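Local coordinates for protein LRIM1 (Anopheles gambiae, PDB 3O53) that forms a heterodimeric complex with another leucine-rich repeat protein, APL1C, and thereby regulates complement-like immunity in the mosquito, at residues Q270-L275 with Y291-C296. Sequence-based numbering, arbitrary orientation.
Sequences QTVKKL and YGAYCC
Val272, on helix 262-276 in the leucine-rich repeat domain of LRIM1, meets the hairpin of strands 289-291 and 294-296 through a single methyl group, CG2, which touches both Ala293 and Tyr294. All three residues are buried. The apolar part is brief: Val272 CG2 lies 4.0 Å from Ala293 CB and 4.2 Å from Tyr294 CE1, approaching the phenol ring at a slant. With chi1 at 176°, the other methyl, CG1, lies opposite the backbone N, while CG2 stands beside that N and reaches the turn. The bonds to CB of Val272 and Ala293 are each directed toward the other segment, whereas Tyr294 gets there by the length of its ring.

No hydrogen bond joins the two segments directly; instead both are fastened to the backbone at the last repeat strand, 241-243, and the residue just after it, Thr271 OG1 to Phe242 N and the Tyr294 hydroxyl to Leu244 N. The Tyr294 side chain also touches Phe242, and Thr271 OG1 bonds Val267 O of its own helix. Within the hairpin, a type II' turn runs from Tyr291 to Tyr294, with Gly292 taking the positive phi of 63° at its second position, and Tyr291 N donates to Tyr294 O at 2.9 Å. This tight reversal puts Ala293 at the bend, facing the helix.

Covalent bonds complete the framework, since Cys295 is joined to Cys283 and Cys296 to Cys251, consistent with a cysteine-rich C-terminal cap closing the solenoid, common in extracellular leucine-rich repeat domains. The chemistry illustrates how a small nonpolar touch without directional bonds of its own can be positioned through third parties: here probably the turn and disulfides on one side, the Thr271 bonds on the other, and the shared strand 241-243.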
ATOM      1  N   GLN A 270       3.436  23.774 -10.182  1.00 29.86           N
ATOM      2  CA  GLN A 270       2.542  24.114  -9.077  1.00 36.34           C
ATOM      3  C   GLN A 270       2.759  23.184  -7.892  1.00 34.00           C
ATOM      4  O   GLN A 270       2.697  23.599  -6.734  1.00 29.19           O
ATOM      5  CB  GLN A 270       1.080  24.035  -9.518  1.00 38.34           C
ATOM      6  CG  GLN A 270       0.652  25.179 -10.418  1.00 52.69           C
ATOM      7  CD  GLN A 270      -0.738  24.985 -10.982  1.00 68.73           C
ATOM      8  OE1 GLN A 270      -1.182  23.858 -11.199  1.00 71.12           O
ATOM      9  NE2 GLN A 270      -1.433  26.087 -11.227  1.00 78.54           N
ATOM     10  N   THR A 271       2.991  21.914  -8.188  1.00 31.03           N
ATOM     11  CA  THR A 271       3.221  20.922  -7.145  1.00 30.50           C
ATOM     12  C   THR A 271       4.472  21.257  -6.344  1.00 30.97           C
ATOM     13  O   THR A 271       4.445  21.230  -5.114  1.00 34.36           O
ATOM     14  CB  THR A 271       3.345  19.501  -7.741  1.00 27.09           C
ATOM     15  OG1 THR A 271       2.094  19.126  -8.325  1.00 29.00           O
ATOM     16  CG2 THR A 271       3.693  18.474  -6.643  1.00 29.02           C
ATOM     17  N   VAL A 272       5.561  21.591  -7.034  1.00 29.66           N
ATOM     18  CA  VAL A 272       6.795  21.970  -6.345  1.00 32.99           C
ATOM     19  C   VAL A 272       6.575  23.255  -5.535  1.00 37.99           C
ATOM     20  O   VAL A 272       6.982  23.344  -4.378  1.00 40.94           O
ATOM     21  CB  VAL A 272       7.972  22.160  -7.321  1.00 34.57           C
ATOM     22  CG1 VAL A 272       9.202  22.639  -6.575  1.00 40.03           C
ATOM     23  CG2 VAL A 272       8.270  20.853  -8.068  1.00 35.96           C
ATOM     24  N   LYS A 273       5.909  24.241  -6.126  1.00 32.64           N
ATOM     25  CA  LYS A 273       5.642  25.490  -5.410  1.00 36.83           C
ATOM     26  C   LYS A 273       4.885  25.224  -4.112  1.00 37.68           C
ATOM     27  O   LYS A 273       5.265  25.699  -3.046  1.00 41.41           O
ATOM     28  CB  LYS A 273       4.832  26.464  -6.270  1.00 39.20           C
ATOM     29  CG  LYS A 273       4.792  27.864  -5.674  1.00 50.04           C
ATOM     30  CD  LYS A 273       3.842  28.780  -6.423  1.00 73.68           C
ATOM     31  CE  LYS A 273       3.783  30.156  -5.768  1.00 91.65           C
ATOM     32  NZ  LYS A 273       2.719  31.023  -6.344  1.00 97.32           N
ATOM     33  N   LYS A 274       3.806  24.461  -4.213  1.00 40.35           N
ATOM     34  CA  LYS A 274       2.968  24.150  -3.063  1.00 45.58           C
ATOM     35  C   LYS A 274       3.765  23.482  -1.932  1.00 49.16           C
ATOM     36  O   LYS A 274       3.516  23.746  -0.749  1.00 39.37           O
ATOM     37  CB  LYS A 274       1.809  23.248  -3.508  1.00 42.04           C
ATOM     38  CG  LYS A 274       1.133  22.484  -2.392  1.00 44.86           C
ATOM     39  CD  LYS A 274       0.008  21.598  -2.926  1.00 51.80           C
ATOM     40  CE  LYS A 274       0.524  20.257  -3.471  1.00 44.46           C
ATOM     41  NZ  LYS A 274      -0.610  19.358  -3.851  1.00 35.64           N
ATOM     42  N   LEU A 275       4.726  22.629  -2.288  1.00 41.46           N
ATOM     43  CA  LEU A 275       5.423  21.819  -1.289  1.00 41.92           C
ATOM     44  C   LEU A 275       6.684  22.474  -0.713  1.00 46.30           C
ATOM     45  O   LEU A 275       7.105  22.133   0.385  1.00 50.58           O
ATOM     46  CB  LEU A 275       5.776  20.440  -1.873  1.00 38.16           C
ATOM     47  CG  LEU A 275       4.571  19.567  -2.243  1.00 35.29           C
ATOM     48  CD1 LEU A 275       5.005  18.275  -2.931  1.00 36.29           C
ATOM     49  CD2 LEU A 275       3.714  19.262  -1.011  1.00 32.71           C
ATOM     50  N   TYR A 291      14.708  21.553 -16.603  1.00 36.28           N
ATOM     51  CA  TYR A 291      13.720  21.652 -17.653  1.00 37.41           C
ATOM     52  C   TYR A 291      12.384  21.718 -16.952  1.00 44.03           C
ATOM     53  O   TYR A 291      11.922  20.737 -16.365  1.00 35.18           O
ATOM     54  CB  TYR A 291      13.790  20.496 -18.655  1.00 34.70           C
ATOM     55  CG  TYR A 291      12.976  20.805 -19.894  1.00 39.88           C
ATOM     56  CD1 TYR A 291      13.588  21.156 -21.094  1.00 44.91           C
ATOM     57  CD2 TYR A 291      11.590  20.803 -19.840  1.00 39.41           C
ATOM     58  CE1 TYR A 291      12.832  21.465 -22.214  1.00 48.84           C
ATOM     59  CE2 TYR A 291      10.831  21.104 -20.945  1.00 48.39           C
ATOM     60  CZ  TYR A 291      11.451  21.434 -22.128  1.00 50.09           C
ATOM     61  OH  TYR A 291      10.670  21.731 -23.219  1.00 50.97           O
ATOM     62  N   GLY A 292      11.784  22.902 -16.980  1.00 37.26           N
ATOM     63  CA  GLY A 292      10.654  23.179 -16.130  1.00 33.46           C
ATOM     64  C   GLY A 292      11.135  23.095 -14.700  1.00 32.31           C
ATOM     65  O   GLY A 292      12.254  23.495 -14.376  1.00 33.82           O
ATOM     66  N   ALA A 293      10.310  22.526 -13.842  1.00 30.62           N
ATOM     67  CA  ALA A 293      10.596  22.536 -12.421  1.00 35.29           C
ATOM     68  C   ALA A 293      11.707  21.560 -12.014  1.00 27.37           C
ATOM     69  O   ALA A 293      12.238  21.664 -10.915  1.00 27.57           O
ATOM     70  CB  ALA A 293       9.326  22.247 -11.640  1.00 35.04           C
ATOM     71  N   TYR A 294      12.074  20.623 -12.877  1.00 26.52           N
ATOM     72  CA  TYR A 294      13.000  19.578 -12.440  1.00 31.72           C
ATOM     73  C   TYR A 294      14.444  19.758 -12.917  1.00 33.40           C
ATOM     74  O   TYR A 294      14.690  20.206 -14.024  1.00 30.36           O
ATOM     75  CB  TYR A 294      12.473  18.219 -12.868  1.00 31.30           C
ATOM     76  CG  TYR A 294      11.103  17.918 -12.306  1.00 29.31           C
ATOM     77  CD1 TYR A 294      10.852  17.978 -10.936  1.00 29.79           C
ATOM     78  CD2 TYR A 294      10.065  17.559 -13.148  1.00 31.08           C
ATOM     79  CE1 TYR A 294       9.583  17.695 -10.430  1.00 23.28           C
ATOM     80  CE2 TYR A 294       8.816  17.270 -12.657  1.00 27.05           C
ATOM     81  CZ  TYR A 294       8.577  17.338 -11.310  1.00 26.63           C
ATOM     82  OH  TYR A 294       7.311  17.031 -10.866  1.00 33.86           O
ATOM     83  N   CYS A 295      15.389  19.414 -12.051  1.00 26.67           N
ATOM     84  CA  CYS A 295      16.795  19.409 -12.406  1.00 30.76           C
ATOM     85  C   CYS A 295      16.993  18.408 -13.519  1.00 32.16           C
ATOM     86  O   CYS A 295      16.249  17.440 -13.629  1.00 29.21           O
ATOM     87  CB  CYS A 295      17.655  19.005 -11.205  1.00 29.85           C
ATOM     88  SG  CYS A 295      17.465  20.116  -9.775  1.00 42.00           S
ATOM     89  N   CYS A 296      18.000  18.629 -14.346  1.00 29.22           N
ATOM     90  CA  CYS A 296      18.321  17.652 -15.369  1.00 38.19           C
ATOM     91  C   CYS A 296      19.748  17.837 -15.864  1.00 43.59           C
ATOM     92  O   CYS A 296      20.330  18.905 -15.704  1.00 37.20           O
ATOM     93  CB  CYS A 296      17.328  17.745 -16.526  1.00 39.29           C
ATOM     94  SG  CYS A 296      17.341  19.320 -17.397  1.00 39.43           S
TER